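Local coordinates for hypothetical protein PurS (Thermus thermophilus, PDB 2CUW) that is a small alpha/beta protein of the PurS family, with a helix packed on one face of a three-stranded antiparallel sheet, at residues A6-E11 with L44-P49; I10-G15 with P70-Y75. All blocks are in the same frame, centred on the assembly; numbering follows the deposited sequence.

Both contacts are built on strand 3-12, the central strand of a three-stranded antiparallel sheet, and share I10 and E11. Contact 1 joins its middle to the outer strand 42-49 and is partly buried: four backbone bonds, small apolar contacts on the face toward helix 53-67, and one polar pair on the other face. Contact 2, about 16 Å away between centres, joins the end of strand 3-12 to the start of the opposite outer strand, 73-82, and lies nearer the surface. There the ladder ends in loop, and three backbone bonds are joined by one lysine bond and a water that bridges E73 to the backbone O of I10.

Contact 1 of 2, residues A6-E11 with L44-P49; sequences ATLLIE and LEIVFP
T7 and E45 meet because both first torsions are near -60°: OG1 of T7 and CG of E45 each stand anti to their own carbonyl carbon, and a second bend in E45 at chi2 (-66°) turns the carboxylate toward T7. The two side chains then lie alongside each other, pointing the same way, and OG1 of T7 donates to OE1 of E45 over 2.9 Å, meeting it on the syn side, 15° out of the carboxylate plane. As a non-hydrogen-bonded antiparallel pair they leave the same face close together, so the short hydroxyl of T7 can meet a carboxylate that the longer E45 chain folds back; Q5 adds a weak hydrogen bond to the same oxygen. Between the strands run the hydrogen-bonded pairs A6-I46 and L8-L44, for example I46 N to A6 O at 2.9 Å. The other face is apolar. CD1 of L8 touches CD1 of I46 at 3.8 Å, and CD1 of I10 reaches CD1 of L44 at 3.6 Å, near L67 of helix 53-67. F48, with CG set between its backbone N and carbonyl carbon, turns its ring edge toward A6, whose CB lies in the ring plane 3.8 Å from CE2; a small residue fits here, since A60 of the helix also touches it. The chemistry implies a two-sided ladder: consistently apolar toward the helix, with a polar T7-E45 pair among apolar neighbours such as V43 on the other face.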
loop_
_atom_site.group_PDB
_atom_site.type_symbol
_atom_site.label_atom_id
_atom_site.label_comp_id
_atom_site.label_asym_id
_atom_site.label_seq_id
_atom_site.Cartn_x
_atom_site.Cartn_y
_atom_site.Cartn_z
ATOM N N ALA A 6 1.279 -10.600 -3.990
ATOM C CA ALA A 6 0.277 -9.643 -3.571
ATOM C C ALA A 6 0.953 -8.287 -3.482
ATOM O O ALA A 6 2.052 -8.175 -2.944
ATOM C CB ALA A 6 -0.275 -10.018 -2.209
ATOM N N THR A 7 0.302 -7.264 -4.020
ATOM C CA THR A 7 0.841 -5.916 -3.946
ATOM C C THR A 7 -0.035 -5.214 -2.934
ATOM O O THR A 7 -1.162 -4.822 -3.242
ATOM C CB THR A 7 0.751 -5.178 -5.293
ATOM O OG1 THR A 7 1.492 -5.903 -6.277
ATOM C CG2 THR A 7 1.325 -3.774 -5.157
ATOM N N LEU A 8 0.489 -5.093 -1.718
ATOM C CA LEU A 8 -0.217 -4.456 -0.620
ATOM C C LEU A 8 0.266 -3.034 -0.373
ATOM O O LEU A 8 1.468 -2.791 -0.267
ATOM C CB LEU A 8 -0.029 -5.274 0.660
ATOM C CG LEU A 8 -0.765 -6.615 0.754
ATOM C CD1 LEU A 8 -0.268 -7.385 1.957
ATOM C CD2 LEU A 8 -2.263 -6.370 0.858
ATOM N N LEU A 9 -0.680 -2.106 -0.284
ATOM C CA LEU A 9 -0.383 -0.707 -0.007
ATOM C C LEU A 9 -0.849 -0.400 1.411
ATOM O O LEU A 9 -1.988 -0.699 1.779
ATOM C CB LEU A 9 -1.138 0.214 -0.973
ATOM C CG LEU A 9 -0.859 0.028 -2.470
ATOM C CD1 LEU A 9 -1.631 1.092 -3.261
ATOM C CD2 LEU A 9 0.652 0.126 -2.730
ATOM N N ILE A 10 0.029 0.179 2.213
ATOM C CA ILE A 10 -0.345 0.554 3.571
ATOM C C ILE A 10 -0.245 2.064 3.589
ATOM O O ILE A 10 0.851 2.627 3.567
ATOM C CB ILE A 10 0.605 -0.050 4.601
ATOM C CG1 ILE A 10 0.624 -1.567 4.435
ATOM C CG2 ILE A 10 0.164 0.358 6.013
ATOM C CD1 ILE A 10 1.569 -2.267 5.379
ATOM N N GLU A 11 -1.397 2.718 3.618
ATOM C CA GLU A 11 -1.435 4.167 3.572
ATOM C C GLU A 11 -2.131 4.802 4.761
ATOM O O GLU A 11 -2.855 4.132 5.517
ATOM C CB GLU A 11 -2.098 4.599 2.250
ATOM C CG GLU A 11 -1.520 3.827 1.050
ATOM C CD GLU A 11 -2.084 4.253 -0.301
ATOM O OE1 GLU A 11 -3.322 4.358 -0.432
ATOM O OE2 GLU A 11 -1.284 4.467 -1.241
ATOM N N LEU A 44 4.248 -3.223 -0.206
ATOM C CA LEU A 44 4.902 -4.484 0.064
ATOM C C LEU A 44 4.533 -5.479 -1.017
ATOM O O LEU A 44 3.352 -5.740 -1.253
ATOM C CB LEU A 44 4.486 -5.055 1.423
ATOM C CG LEU A 44 5.052 -4.388 2.677
ATOM C CD1 LEU A 44 4.127 -3.290 3.122
ATOM C CD2 LEU A 44 5.210 -5.421 3.768
ATOM N N GLU A 45 5.550 -6.009 -1.686
ATOM C CA GLU A 45 5.345 -7.006 -2.717
ATOM C C GLU A 45 5.575 -8.307 -1.963
ATOM O O GLU A 45 6.686 -8.566 -1.513
ATOM C CB GLU A 45 6.385 -6.857 -3.827
ATOM C CG GLU A 45 6.334 -5.518 -4.563
ATOM C CD GLU A 45 5.052 -5.334 -5.372
ATOM O OE1 GLU A 45 4.257 -6.292 -5.447
ATOM O OE2 GLU A 45 4.844 -4.236 -5.934
ATOM N N ILE A 46 4.526 -9.103 -1.782
ATOM C CA ILE A 46 4.693 -10.359 -1.063
ATOM C C ILE A 46 4.428 -11.569 -1.940
ATOM O O ILE A 46 3.362 -11.694 -2.543
ATOM C CB ILE A 46 3.760 -10.470 0.157
ATOM C CG1 ILE A 46 3.925 -9.257 1.074
ATOM C CG2 ILE A 46 4.087 -11.747 0.928
ATOM C CD1 ILE A 46 3.183 -8.031 0.598
ATOM N N VAL A 47 5.412 -12.451 -2.011
ATOM C CA VAL A 47 5.299 -13.670 -2.791
ATOM C C VAL A 47 5.042 -14.820 -1.815
ATOM O O VAL A 47 5.761 -14.991 -0.826
ATOM C CB VAL A 47 6.582 -13.931 -3.594
ATOM C CG1 VAL A 47 6.516 -15.297 -4.280
ATOM C CG2 VAL A 47 6.756 -12.830 -4.636
ATOM N N PHE A 48 4.006 -15.599 -2.094
ATOM C CA PHE A 48 3.643 -16.710 -1.228
ATOM C C PHE A 48 2.843 -17.774 -1.976
ATOM O O PHE A 48 2.211 -17.489 -2.991
ATOM C CB PHE A 48 2.815 -16.188 -0.048
ATOM C CG PHE A 48 1.523 -15.531 -0.453
ATOM C CD1 PHE A 48 0.315 -16.213 -0.345
ATOM C CD2 PHE A 48 1.513 -14.233 -0.955
ATOM C CE1 PHE A 48 -0.885 -15.618 -0.728
ATOM C CE2 PHE A 48 0.314 -13.622 -1.343
ATOM C CZ PHE A 48 -0.888 -14.316 -1.229
ATOM N N PRO A 49 2.860 -19.016 -1.473
ATOM C CA PRO A 49 2.123 -20.105 -2.111
ATOM C C PRO A 49 0.687 -20.136 -1.588
ATOM O O PRO A 49 0.409 -19.663 -0.485
ATOM C CB PRO A 49 2.925 -21.331 -1.701
ATOM C CG PRO A 49 3.312 -20.995 -0.297
ATOM C CD PRO A 49 3.711 -19.526 -0.381
#

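Contact 2 of 2, residues I10-G15 with P70-Y75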
loop_
_atom_site.group_PDB
_atom_site.type_symbol
_atom_site.label_atom_id
_atom_site.label_comp_id
_atom_site.label_asym_id
_atom_site.label_seq_id
_atom_site.Cartn_x
_atom_site.Cartn_y
_atom_site.Cartn_z
ATOM N N ILE A 10 0.029 0.179 2.213
ATOM C CA ILE A 10 -0.345 0.554 3.571
ATOM C C ILE A 10 -0.245 2.064 3.589
ATOM O O ILE A 10 0.851 2.627 3.567
ATOM C CB ILE A 10 0.605 -0.050 4.601
ATOM C CG1 ILE A 10 0.624 -1.567 4.435
ATOM C CG2 ILE A 10 0.164 0.358 6.013
ATOM C CD1 ILE A 10 1.569 -2.267 5.379
ATOM N N GLU A 11 -1.397 2.718 3.618
ATOM C CA GLU A 11 -1.435 4.167 3.572
ATOM C C GLU A 11 -2.131 4.802 4.761
ATOM O O GLU A 11 -2.855 4.132 5.517
ATOM C CB GLU A 11 -2.098 4.599 2.250
ATOM C CG GLU A 11 -1.520 3.827 1.050
ATOM C CD GLU A 11 -2.084 4.253 -0.301
ATOM O OE1 GLU A 11 -3.322 4.358 -0.432
ATOM O OE2 GLU A 11 -1.284 4.467 -1.241
ATOM N N LEU A 12 -1.896 6.100 4.921
ATOM C CA LEU A 12 -2.481 6.867 6.005
ATOM C C LEU A 12 -3.957 7.175 5.756
ATOM O O LEU A 12 -4.348 7.539 4.645
ATOM C CB LEU A 12 -1.719 8.181 6.180
ATOM C CG LEU A 12 -0.208 8.070 6.409
ATOM C CD1 LEU A 12 0.414 9.459 6.443
ATOM C CD2 LEU A 12 0.053 7.318 7.711
ATOM N N LYS A 13 -4.775 7.029 6.795
ATOM C CA LYS A 13 -6.192 7.327 6.671
ATOM C C LYS A 13 -6.310 8.834 6.527
ATOM O O LYS A 13 -5.357 9.570 6.803
ATOM C CB LYS A 13 -6.963 6.891 7.921
ATOM C CG LYS A 13 -6.905 5.408 8.223
ATOM C CD LYS A 13 -7.855 5.059 9.360
ATOM C CE LYS A 13 -7.929 3.557 9.566
ATOM N NZ LYS A 13 -8.934 3.189 10.598
ATOM N N LYS A 14 -7.479 9.294 6.103
ATOM C CA LYS A 14 -7.711 10.721 5.940
ATOM C C LYS A 14 -7.614 11.429 7.287
ATOM O O LYS A 14 -8.081 10.916 8.297
ATOM C CB LYS A 14 -9.088 10.958 5.307
ATOM C CG LYS A 14 -9.096 10.809 3.776
ATOM C CD LYS A 14 -8.446 9.499 3.336
ATOM C CE LYS A 14 -8.098 9.506 1.855
ATOM N NZ LYS A 14 -7.317 8.290 1.482
ATOM N N GLY A 15 -6.989 12.603 7.296
ATOM C CA GLY A 15 -6.848 13.352 8.530
ATOM C C GLY A 15 -5.509 13.142 9.212
ATOM O O GLY A 15 -5.025 14.022 9.923
ATOM N N PRO A 70 -4.224 0.025 12.891
ATOM C CA PRO A 70 -5.663 0.261 13.049
ATOM C C PRO A 70 -6.119 1.718 13.107
ATOM O O PRO A 70 -7.107 2.100 12.471
ATOM C CB PRO A 70 -5.984 -0.479 14.345
ATOM C CG PRO A 70 -5.053 -1.631 14.293
ATOM C CD PRO A 70 -3.762 -0.987 13.860
ATOM N N VAL A 71 -5.402 2.524 13.878
ATOM C CA VAL A 71 -5.744 3.931 14.058
ATOM C C VAL A 71 -5.239 4.875 12.967
ATOM O O VAL A 71 -5.930 5.799 12.556
ATOM C CB VAL A 71 -5.199 4.436 15.423
ATOM C CG1 VAL A 71 -5.252 5.955 15.490
ATOM C CG2 VAL A 71 -6.007 3.818 16.565
HETATM N N MSE A 72 -4.032 4.615 12.499
HETATM C CA MSE A 72 -3.354 5.460 11.526
HETATM C C MSE A 72 -3.499 5.082 10.050
HETATM O O MSE A 72 -3.561 5.957 9.178
HETATM C CB MSE A 72 -1.869 5.446 11.891
HETATM C CG MSE A 72 -1.115 6.738 11.791
HETATM SE SE MSE A 72 0.520 6.489 12.819
HETATM C CE MSE A 72 1.336 5.172 11.756
ATOM N N GLU A 73 -3.570 3.784 9.772
ATOM C CA GLU A 73 -3.589 3.321 8.397
ATOM C C GLU A 73 -4.704 2.392 7.931
ATOM O O GLU A 73 -5.510 1.891 8.712
ATOM C CB GLU A 73 -2.252 2.628 8.123
ATOM C CG GLU A 73 -1.041 3.327 8.758
ATOM C CD GLU A 73 0.186 2.433 8.829
ATOM O OE1 GLU A 73 0.067 1.313 9.362
ATOM O OE2 GLU A 73 1.266 2.852 8.355
ATOM N N VAL A 74 -4.719 2.183 6.621
ATOM C CA VAL A 74 -5.642 1.274 5.962
ATOM C C VAL A 74 -4.756 0.552 4.969
ATOM O O VAL A 74 -3.740 1.095 4.525
ATOM C CB VAL A 74 -6.762 2.002 5.174
ATOM C CG1 VAL A 74 -7.670 2.757 6.126
ATOM C CG2 VAL A 74 -6.159 2.948 4.155
ATOM N N TYR A 75 -5.097 -0.683 4.633
ATOM C CA TYR A 75 -4.291 -1.382 3.657
ATOM C C TYR A 75 -5.159 -1.545 2.430
ATOM O O TYR A 75 -6.361 -1.294 2.470
ATOM C CB TYR A 75 -3.852 -2.750 4.177
ATOM C CG TYR A 75 -4.945 -3.792 4.183
ATOM C CD1 TYR A 75 -5.292 -4.479 3.017
ATOM C CD2 TYR A 75 -5.638 -4.091 5.353
ATOM C CE1 TYR A 75 -6.301 -5.438 3.017
ATOM C CE2 TYR A 75 -6.652 -5.050 5.364
ATOM C CZ TYR A 75 -6.975 -5.717 4.193
ATOM O OH TYR A 75 -7.976 -6.657 4.202
HETATM O O HOH W 1 1.521 4.321 5.811
#
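K13 satisfies two carbonyls of the turn that leads into strand 73-82. Its backbone N donates to O of M72, a selenomethionine, at 2.9 Å, and its extended side chain carries NZ to O of P70, 2.8 Å away and nearly along the C=O axis. A lysine suits this place because its long methylene chain can cross V74 before NZ reaches the turn; CG of K13 and CG1 of V74 are tightly packed at 3.5 Å. Next along the ladder, E11 and V74 form a hydrogen-bonded pair, each N-H donating a hydrogen bond to the other's carbonyl, with V74 N to E11 O at 2.9 Å. The carboxylate of E73 is buried and well supplied with donors. OE1 accepts from the backbone N of N69, whose OD1 in turn accepts from M72 N, while OE2 pairs with NZ of K42 in a salt bridge and accepts a hydrogen bond from a water, 2.9 Å away, that also donates to O of I10. These partners probably stabilise the negative charge. With CG anti to the carbonyl carbon (chi1 -40°), the E73 chain runs over I10, whose CG2 lies 3.5 Å from OE1. The whole is typical of the end of an antiparallel ladder where the strands part into loops: one backbone bond, K13 N to M72 O, continues past the last hydrogen-bonded pair, and K13 NZ adds a side-chain bond in the alpha/beta fold of PurS.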